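Local coordinates for SNF1-like protein kinase ssp2 (PDB 2QRD) that probably acts as the catalytic alpha subunit of an AMP-activated protein kinase complex, phosphorylating serine and threonine residues of target proteins in response to cellular energy state, at residues R32-A37 / I58-E63; W62-C67 / T74-E79; I78-Y83 / L92-N97. All coordinates share one frame; numbering follows the deposited sequence.

Overall arrangement
All three contacts involve one antiparallel sheet: interaction 1 packs a helix on it, interactions 2 and 3 pair neighbouring strands. Interaction 1 is buried and lays helix 23-37 on strand 57-63 through apolar side chains alone. Interaction 2 continues along that strand, sharing Trp62 and Glu63 with interaction 1, and pairs it with strand 74-84 by backbone hydrogen bonds; it too is mostly buried, with Glu63 and Tyr75 partly exposed on one face. Interaction 3, partly buried, shares Ile78 and Glu79 with interaction 2 and adds strand 89-101. One of its faces is hydrophobic and turned to the helices, while the other carries charge and water.

Interaction 1: R32-A37 / I58-E63; sequences RALQRA and IKSRWE
Ser60 OG is gripped twice on the strand that faces helix 23-37: it accepts a bond from Trp62 NE1 at 2.9 Å and is also hydrogen-bonded to the backbone O of Ile78 in the next strand. The indole bond is bent, with an N-H...O angle of 141°, and ties the Trp62 ring to the serine two residues earlier. Across the contact everything is apolar. Leu34 has CG anti to its carbonyl carbon (chi1 -70°), and from there its two methyls divide the strand between them. CD1 slides past Ile58, meeting CG2 at 3.9 Å, whereas CD2 reaches Trp62 CZ2 at 3.7 Å and passes Ser60 CB at 4.3 Å. One turn on, Ala37 CB meets the six-membered ring obliquely, 3.5 Å from Trp62 CZ3. The short helix and strand segments run nearly parallel, 17° apart, with their axes 10.2 Å apart at closest approach. Helix 123-136 flanks the site, touching Ala33 and Ala37. With no hydrogen bond between the segments, helix and strand are held by hydrophobic contact, and the serine bond limits how the tryptophan can turn while satisfying its buried N-H.

Interaction 2: W62-C67 / T74-E79; sequences WEIPHC and TYAYIE
Trp62 and Ala76 face each other as an antiparallel hydrogen-bonded pair, and this is the tight part of the contact. Trp62 N donates a hydrogen bond to Ala76 O at 3.0 Å, and Ala76 N donates one to Trp62 O at 2.9 Å. On the face of the sheet that carries these two side chains, Ile78 reaches the indole: its CD1 lies over one face, 3.7 Å from the centroid of the five-membered ring and 22° off the ring normal, a CH-pi contact. The extended Ile78 chain (chi2 171°) carries that methyl out over the ring. Leu126 of helix 123-136 touches Trp62, Ala76 and Ile78 alike. These paired strands, 57-63 and 74-84, are neighbours in the antiparallel sheet of the KA1-like adenylate-sensor fold, and the short helix 65-69 lies in the connection between them. Ile64, at the N-cap position of that helix, prolongs the pairing through a longer bond, its N 3.3 Å from Thr74 O, and rests CG1 4.0 Å from Ala76 CB. The looser side is the opposite face, where Glu63 and Tyr75 form a non-hydrogen-bonded pair and are both partly exposed. Their side chains run alongside each other in the same direction, Glu63 CG 3.6 Å from Tyr75 CE2, with carboxylate and ring planes 23° apart. Arg61 makes a cation-pi contact with Tyr75, and Asn73 offers Glu63 OE2 a weak hydrogen bond.

Interaction 3: I78-Y83 / L92-N97; sequences IELQLY and LDVKSN
Glu79 extends CG directly opposite its backbone nitrogen (chi1 179°), while Lys95 places CG between its backbone N and carbonyl carbon (chi1 76°) and then bends further along; together these torsions bring the two chains side by side. The result is a salt bridge, with Lys95 NZ 3.0 Å from Glu79 OE1 and approaching from above the carboxylate, 55° out of its plane. Lys59 adds a weak, longer ion pair to the same oxygen. Farther along this polar face, Tyr83 turns its ring edge to Asp93, CE2 to CB 3.7 Å. A water donates to Asp93 OD2 at 2.6 Å and is also hydrogen-bonded to Tyr83 OH, bridging tyrosine and aspartate. A second water probably donates to Asp93 OD2 and to Glu79 O, though more acceptors surround it than it has protons. The opposite face is hydrophobic: the Leu80 and Val94 side chains lie side by side, CD1 to CG2 3.4 Å, Ile78 CG2 meets Val94 CG1 at 3.4 Å, and Leu92 CD1 lies 4.0 Å from Leu80 CB. Helices 23-37 and 123-136 cover that side. Between the faces, reciprocal backbone bonds link Glu79 with Lys95 and Gln81 with Asp93, Gln81 N to Asp93 O and Asp93 N to Gln81 O each 2.8 Å. Asp93 OD1 is hydrogen-bonded to His63 of the SPCC1919.03c chain, to which Val94 and Ser96 also make backbone bonds. Five successive pairs of alternating type mark an antiparallel beta hairpin, here the centre of the KA1-like sheet, with an apolar face toward the helices and a polar one reaching another subunit.

Interaction 1: R32-A37 / I58-E63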
# COMPACT_ATOMS: atom_id res chain seq x y z
N ARG A 32 -23.51 24.01 3.29
CA ARG A 32 -24.48 23.24 2.54
C ARG A 32 -24.00 21.80 2.31
O ARG A 32 -24.77 20.86 2.51
CB ARG A 32 -24.86 23.95 1.23
CG ARG A 32 -25.87 25.06 1.45
CD ARG A 32 -26.22 25.80 0.16
NE ARG A 32 -27.43 26.63 0.33
CZ ARG A 32 -27.72 27.70 -0.40
NH1 ARG A 32 -26.88 28.10 -1.35
NH2 ARG A 32 -28.85 28.39 -0.17
N ALA A 33 -22.74 21.65 1.93
CA ALA A 33 -22.08 20.34 1.81
C ALA A 33 -22.05 19.52 3.14
O ALA A 33 -22.30 18.32 3.12
CB ALA A 33 -20.68 20.54 1.31
N LEU A 34 -21.71 20.17 4.26
CA LEU A 34 -21.76 19.55 5.59
C LEU A 34 -23.16 19.04 5.91
O LEU A 34 -23.32 17.93 6.42
CB LEU A 34 -21.30 20.53 6.68
CG LEU A 34 -19.81 20.93 6.73
CD1 LEU A 34 -19.61 22.07 7.74
CD2 LEU A 34 -18.91 19.76 7.09
N GLN A 35 -24.18 19.82 5.56
CA GLN A 35 -25.54 19.46 5.86
C GLN A 35 -26.04 18.31 4.97
O GLN A 35 -26.83 17.47 5.44
CB GLN A 35 -26.46 20.68 5.72
CG GLN A 35 -27.92 20.34 5.94
CD GLN A 35 -28.85 21.38 5.40
OE1 GLN A 35 -29.43 22.15 6.16
NE2 GLN A 35 -29.02 21.40 4.08
N ARG A 36 -25.60 18.27 3.71
CA ARG A 36 -25.94 17.13 2.84
C ARG A 36 -25.26 15.85 3.28
O ARG A 36 -25.84 14.77 3.20
CB ARG A 36 -25.61 17.41 1.38
CG ARG A 36 -26.61 18.26 0.66
CD ARG A 36 -26.61 17.92 -0.81
NE ARG A 36 -25.31 18.19 -1.43
CZ ARG A 36 -24.88 17.62 -2.56
NH1 ARG A 36 -25.63 16.72 -3.21
NH2 ARG A 36 -23.69 17.95 -3.04
N ALA A 37 -24.02 15.96 3.78
CA ALA A 37 -23.30 14.80 4.29
C ALA A 37 -23.85 14.30 5.63
O ALA A 37 -23.51 13.20 6.07
CB ALA A 37 -21.80 15.08 4.37
N ILE A 58 -14.96 26.39 11.40
CA ILE A 58 -16.15 25.57 11.64
C ILE A 58 -15.71 24.29 12.36
O ILE A 58 -14.79 23.59 11.88
CB ILE A 58 -16.88 25.17 10.30
CG1 ILE A 58 -17.28 26.42 9.50
CG2 ILE A 58 -18.06 24.21 10.56
CD1 ILE A 58 -17.53 26.17 7.97
N LYS A 59 -16.35 23.97 13.49
CA LYS A 59 -16.17 22.66 14.10
C LYS A 59 -17.35 21.75 13.74
O LYS A 59 -18.50 22.13 13.89
CB LYS A 59 -15.93 22.74 15.62
CG LYS A 59 -14.63 23.46 15.98
CD LYS A 59 -14.04 22.98 17.25
CE LYS A 59 -12.97 23.97 17.76
NZ LYS A 59 -11.91 23.33 18.64
N SER A 60 -17.05 20.56 13.26
CA SER A 60 -18.13 19.69 12.80
C SER A 60 -18.08 18.36 13.54
O SER A 60 -17.00 17.87 13.92
CB SER A 60 -18.07 19.49 11.28
OG SER A 60 -16.89 18.81 10.91
N ARG A 61 -19.25 17.79 13.77
CA ARG A 61 -19.36 16.46 14.32
C ARG A 61 -20.09 15.56 13.32
O ARG A 61 -21.11 15.95 12.75
CB ARG A 61 -20.09 16.50 15.66
CG ARG A 61 -19.90 15.25 16.47
CD ARG A 61 -20.67 15.34 17.75
NE ARG A 61 -22.07 15.64 17.49
CZ ARG A 61 -22.91 16.11 18.39
NH1 ARG A 61 -22.48 16.32 19.63
NH2 ARG A 61 -24.18 16.38 18.05
N TRP A 62 -19.55 14.36 13.13
CA TRP A 62 -20.04 13.39 12.15
C TRP A 62 -20.29 12.06 12.85
O TRP A 62 -19.40 11.54 13.58
CB TRP A 62 -18.98 13.13 11.07
CG TRP A 62 -18.49 14.32 10.26
CD1 TRP A 62 -17.78 15.43 10.70
CD2 TRP A 62 -18.63 14.48 8.85
NE1 TRP A 62 -17.51 16.28 9.64
CE2 TRP A 62 -18.00 15.71 8.49
CE3 TRP A 62 -19.23 13.71 7.84
CZ2 TRP A 62 -17.97 16.19 7.18
CZ3 TRP A 62 -19.18 14.18 6.52
CH2 TRP A 62 -18.57 15.41 6.21
N GLU A 63 -21.48 11.50 12.65
CA GLU A 63 -21.76 10.14 13.10
C GLU A 63 -20.93 9.20 12.22
O GLU A 63 -20.80 9.43 11.03
CB GLU A 63 -23.28 9.82 13.12
CG GLU A 63 -24.08 10.63 14.19
CD GLU A 63 -25.21 9.85 14.95
OE1 GLU A 63 -26.35 9.68 14.41
OE2 GLU A 63 -25.00 9.46 16.14

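Interaction 2: W62-C67 / T74-E79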
# COMPACT_ATOMS: atom_id res chain seq x y z
N TRP A 62 -19.55 14.36 13.13
CA TRP A 62 -20.04 13.39 12.15
C TRP A 62 -20.29 12.06 12.85
O TRP A 62 -19.40 11.54 13.58
CB TRP A 62 -18.98 13.13 11.07
CG TRP A 62 -18.49 14.32 10.26
CD1 TRP A 62 -17.78 15.43 10.70
CD2 TRP A 62 -18.63 14.48 8.85
NE1 TRP A 62 -17.51 16.28 9.64
CE2 TRP A 62 -18.00 15.71 8.49
CE3 TRP A 62 -19.23 13.71 7.84
CZ2 TRP A 62 -17.97 16.19 7.18
CZ3 TRP A 62 -19.18 14.18 6.52
CH2 TRP A 62 -18.57 15.41 6.21
N GLU A 63 -21.48 11.50 12.65
CA GLU A 63 -21.76 10.14 13.10
C GLU A 63 -20.93 9.20 12.22
O GLU A 63 -20.80 9.43 11.03
CB GLU A 63 -23.28 9.82 13.12
CG GLU A 63 -24.08 10.63 14.19
CD GLU A 63 -25.21 9.85 14.95
OE1 GLU A 63 -26.35 9.68 14.41
OE2 GLU A 63 -25.00 9.46 16.14
N ILE A 64 -20.31 8.18 12.80
CA ILE A 64 -19.50 7.28 11.97
C ILE A 64 -20.41 6.18 11.45
O ILE A 64 -20.98 5.44 12.23
CB ILE A 64 -18.21 6.73 12.70
CG1 ILE A 64 -17.30 7.89 13.15
CG2 ILE A 64 -17.41 5.83 11.78
CD1 ILE A 64 -16.33 7.53 14.24
N PRO A 65 -20.57 6.09 10.11
CA PRO A 65 -21.52 5.14 9.55
C PRO A 65 -21.40 3.71 10.06
O PRO A 65 -22.42 3.11 10.42
CB PRO A 65 -21.24 5.21 8.05
CG PRO A 65 -20.76 6.62 7.84
CD PRO A 65 -19.90 6.87 9.06
N HIS A 66 -20.19 3.16 10.09
CA HIS A 66 -20.03 1.76 10.48
C HIS A 66 -20.35 1.56 11.95
O HIS A 66 -20.84 0.52 12.32
CB HIS A 66 -18.66 1.15 10.08
CG HIS A 66 -17.52 1.47 11.01
ND1 HIS A 66 -16.74 2.60 10.88
CD2 HIS A 66 -17.00 0.77 12.05
CE1 HIS A 66 -15.81 2.61 11.83
NE2 HIS A 66 -15.95 1.50 12.55
N CYS A 67 -20.07 2.56 12.77
CA CYS A 67 -20.44 2.53 14.18
C CYS A 67 -21.96 2.69 14.34
O CYS A 67 -22.60 1.93 15.07
CB CYS A 67 -19.69 3.61 14.94
SG CYS A 67 -17.88 3.46 14.91
N THR A 74 -20.84 6.88 18.36
CA THR A 74 -19.45 7.26 18.23
C THR A 74 -19.32 8.22 17.07
O THR A 74 -20.05 8.14 16.08
CB THR A 74 -18.54 6.04 18.11
OG1 THR A 74 -17.31 6.40 17.46
CG2 THR A 74 -19.21 5.00 17.34
N TYR A 75 -18.40 9.16 17.25
CA TYR A 75 -18.42 10.41 16.54
C TYR A 75 -17.02 10.77 16.13
O TYR A 75 -16.06 10.41 16.79
CB TYR A 75 -18.95 11.52 17.47
CG TYR A 75 -20.42 11.47 17.82
CD1 TYR A 75 -20.85 11.03 19.07
CD2 TYR A 75 -21.40 11.90 16.91
CE1 TYR A 75 -22.20 10.99 19.42
CE2 TYR A 75 -22.76 11.87 17.25
CZ TYR A 75 -23.14 11.41 18.50
OH TYR A 75 -24.47 11.39 18.86
N ALA A 76 -16.93 11.51 15.03
CA ALA A 76 -15.68 11.99 14.48
C ALA A 76 -15.76 13.51 14.48
O ALA A 76 -16.75 14.08 14.05
CB ALA A 76 -15.52 11.46 13.10
N TYR A 77 -14.71 14.16 14.98
CA TYR A 77 -14.65 15.62 15.04
C TYR A 77 -13.66 16.21 14.01
O TYR A 77 -12.46 15.89 13.99
CB TYR A 77 -14.32 16.05 16.45
CG TYR A 77 -15.32 15.51 17.45
CD1 TYR A 77 -16.38 16.29 17.87
CD2 TYR A 77 -15.19 14.20 18.00
CE1 TYR A 77 -17.31 15.81 18.79
CE2 TYR A 77 -16.13 13.71 18.93
CZ TYR A 77 -17.19 14.53 19.31
OH TYR A 77 -18.14 14.13 20.23
N ILE A 78 -14.19 17.06 13.14
CA ILE A 78 -13.44 17.60 12.02
C ILE A 78 -13.57 19.15 12.09
O ILE A 78 -14.68 19.69 12.14
CB ILE A 78 -13.96 17.00 10.66
CG1 ILE A 78 -13.76 15.47 10.62
CG2 ILE A 78 -13.30 17.67 9.43
CD1 ILE A 78 -14.43 14.74 9.44
N GLU A 79 -12.45 19.84 12.13
CA GLU A 79 -12.48 21.30 12.09
C GLU A 79 -12.06 21.82 10.71
O GLU A 79 -11.06 21.39 10.14
CB GLU A 79 -11.57 21.85 13.16
CG GLU A 79 -11.48 23.35 13.19
CD GLU A 79 -10.40 23.85 14.15
OE1 GLU A 79 -10.11 23.14 15.15
OE2 GLU A 79 -9.84 24.94 13.88

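Interaction 3: I78-Y83 / L92-N97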
# COMPACT_ATOMS: atom_id res chain seq x y z
N ILE A 78 -14.19 17.06 13.14
CA ILE A 78 -13.44 17.60 12.02
C ILE A 78 -13.57 19.15 12.09
O ILE A 78 -14.68 19.69 12.14
CB ILE A 78 -13.96 17.00 10.66
CG1 ILE A 78 -13.76 15.47 10.62
CG2 ILE A 78 -13.30 17.67 9.43
CD1 ILE A 78 -14.43 14.74 9.44
N GLU A 79 -12.45 19.84 12.13
CA GLU A 79 -12.48 21.30 12.09
C GLU A 79 -12.06 21.82 10.71
O GLU A 79 -11.06 21.39 10.14
CB GLU A 79 -11.57 21.85 13.16
CG GLU A 79 -11.48 23.35 13.19
CD GLU A 79 -10.40 23.85 14.15
OE1 GLU A 79 -10.11 23.14 15.15
OE2 GLU A 79 -9.84 24.94 13.88
N LEU A 80 -12.85 22.74 10.17
CA LEU A 80 -12.58 23.32 8.85
C LEU A 80 -12.08 24.72 9.03
O LEU A 80 -12.52 25.42 9.92
CB LEU A 80 -13.83 23.36 7.99
CG LEU A 80 -14.71 22.13 7.72
CD1 LEU A 80 -13.97 21.05 6.99
CD2 LEU A 80 -15.40 21.59 8.95
N GLN A 81 -11.14 25.12 8.20
CA GLN A 81 -10.59 26.47 8.27
C GLN A 81 -10.37 27.03 6.86
O GLN A 81 -9.60 26.49 6.09
CB GLN A 81 -9.27 26.46 9.04
CG GLN A 81 -8.59 27.82 9.18
CD GLN A 81 -9.40 28.80 9.99
OE1 GLN A 81 -9.55 28.65 11.20
NE2 GLN A 81 -9.92 29.82 9.33
N LEU A 82 -11.06 28.12 6.55
CA LEU A 82 -10.83 28.82 5.31
C LEU A 82 -9.66 29.81 5.46
O LEU A 82 -9.55 30.54 6.46
CB LEU A 82 -12.12 29.51 4.78
CG LEU A 82 -12.19 29.86 3.27
CD1 LEU A 82 -12.38 28.61 2.39
CD2 LEU A 82 -13.25 30.89 2.91
N TYR A 83 -8.78 29.78 4.46
CA TYR A 83 -7.65 30.69 4.34
C TYR A 83 -7.63 31.36 2.97
O TYR A 83 -7.85 30.69 1.93
CB TYR A 83 -6.34 29.95 4.47
CG TYR A 83 -6.03 29.37 5.82
CD1 TYR A 83 -5.73 30.19 6.91
CD2 TYR A 83 -6.00 27.98 5.99
CE1 TYR A 83 -5.43 29.64 8.15
CE2 TYR A 83 -5.69 27.43 7.22
CZ TYR A 83 -5.40 28.26 8.28
OH TYR A 83 -5.11 27.68 9.48
N LEU A 92 -9.56 25.41 1.76
CA LEU A 92 -10.31 24.88 2.87
C LEU A 92 -9.43 23.82 3.56
O LEU A 92 -9.22 22.73 3.04
CB LEU A 92 -11.64 24.30 2.40
CG LEU A 92 -12.62 23.76 3.45
CD1 LEU A 92 -13.11 24.90 4.39
CD2 LEU A 92 -13.78 23.06 2.71
N ASP A 93 -8.88 24.18 4.71
CA ASP A 93 -8.09 23.27 5.51
C ASP A 93 -9.06 22.40 6.37
O ASP A 93 -10.08 22.89 6.88
CB ASP A 93 -7.05 24.06 6.33
CG ASP A 93 -6.22 23.16 7.28
OD1 ASP A 93 -5.39 22.33 6.79
OD2 ASP A 93 -6.40 23.31 8.51
N VAL A 94 -8.77 21.10 6.47
CA VAL A 94 -9.67 20.13 7.08
C VAL A 94 -8.80 19.20 7.93
O VAL A 94 -7.88 18.54 7.40
CB VAL A 94 -10.44 19.26 6.02
CG1 VAL A 94 -11.32 18.21 6.71
CG2 VAL A 94 -11.28 20.12 5.05
N LYS A 95 -9.07 19.18 9.23
CA LYS A 95 -8.25 18.44 10.16
C LYS A 95 -9.01 17.57 11.15
O LYS A 95 -10.11 17.91 11.61
CB LYS A 95 -7.32 19.38 10.93
CG LYS A 95 -8.00 20.18 12.02
CD LYS A 95 -7.02 20.64 13.07
CE LYS A 95 -7.47 22.02 13.57
NZ LYS A 95 -7.24 22.26 15.01
N SER A 96 -8.40 16.45 11.51
CA SER A 96 -9.03 15.56 12.46
C SER A 96 -8.79 16.04 13.89
O SER A 96 -7.65 16.31 14.28
CB SER A 96 -8.53 14.13 12.26
OG SER A 96 -9.21 13.26 13.16
N ASN A 97 -9.89 16.14 14.65
CA ASN A 97 -9.81 16.32 16.10
C ASN A 97 -10.14 15.04 16.88
O ASN A 97 -10.35 15.07 18.08
CB ASN A 97 -10.68 17.50 16.56
CG ASN A 97 -10.02 18.87 16.29
OD1 ASN A 97 -10.66 19.84 15.90
ND2 ASN A 97 -8.72 18.93 16.53
O HOH W 1 -8.67 23.02 9.94
O HOH W 2 -5.51 25.17 10.17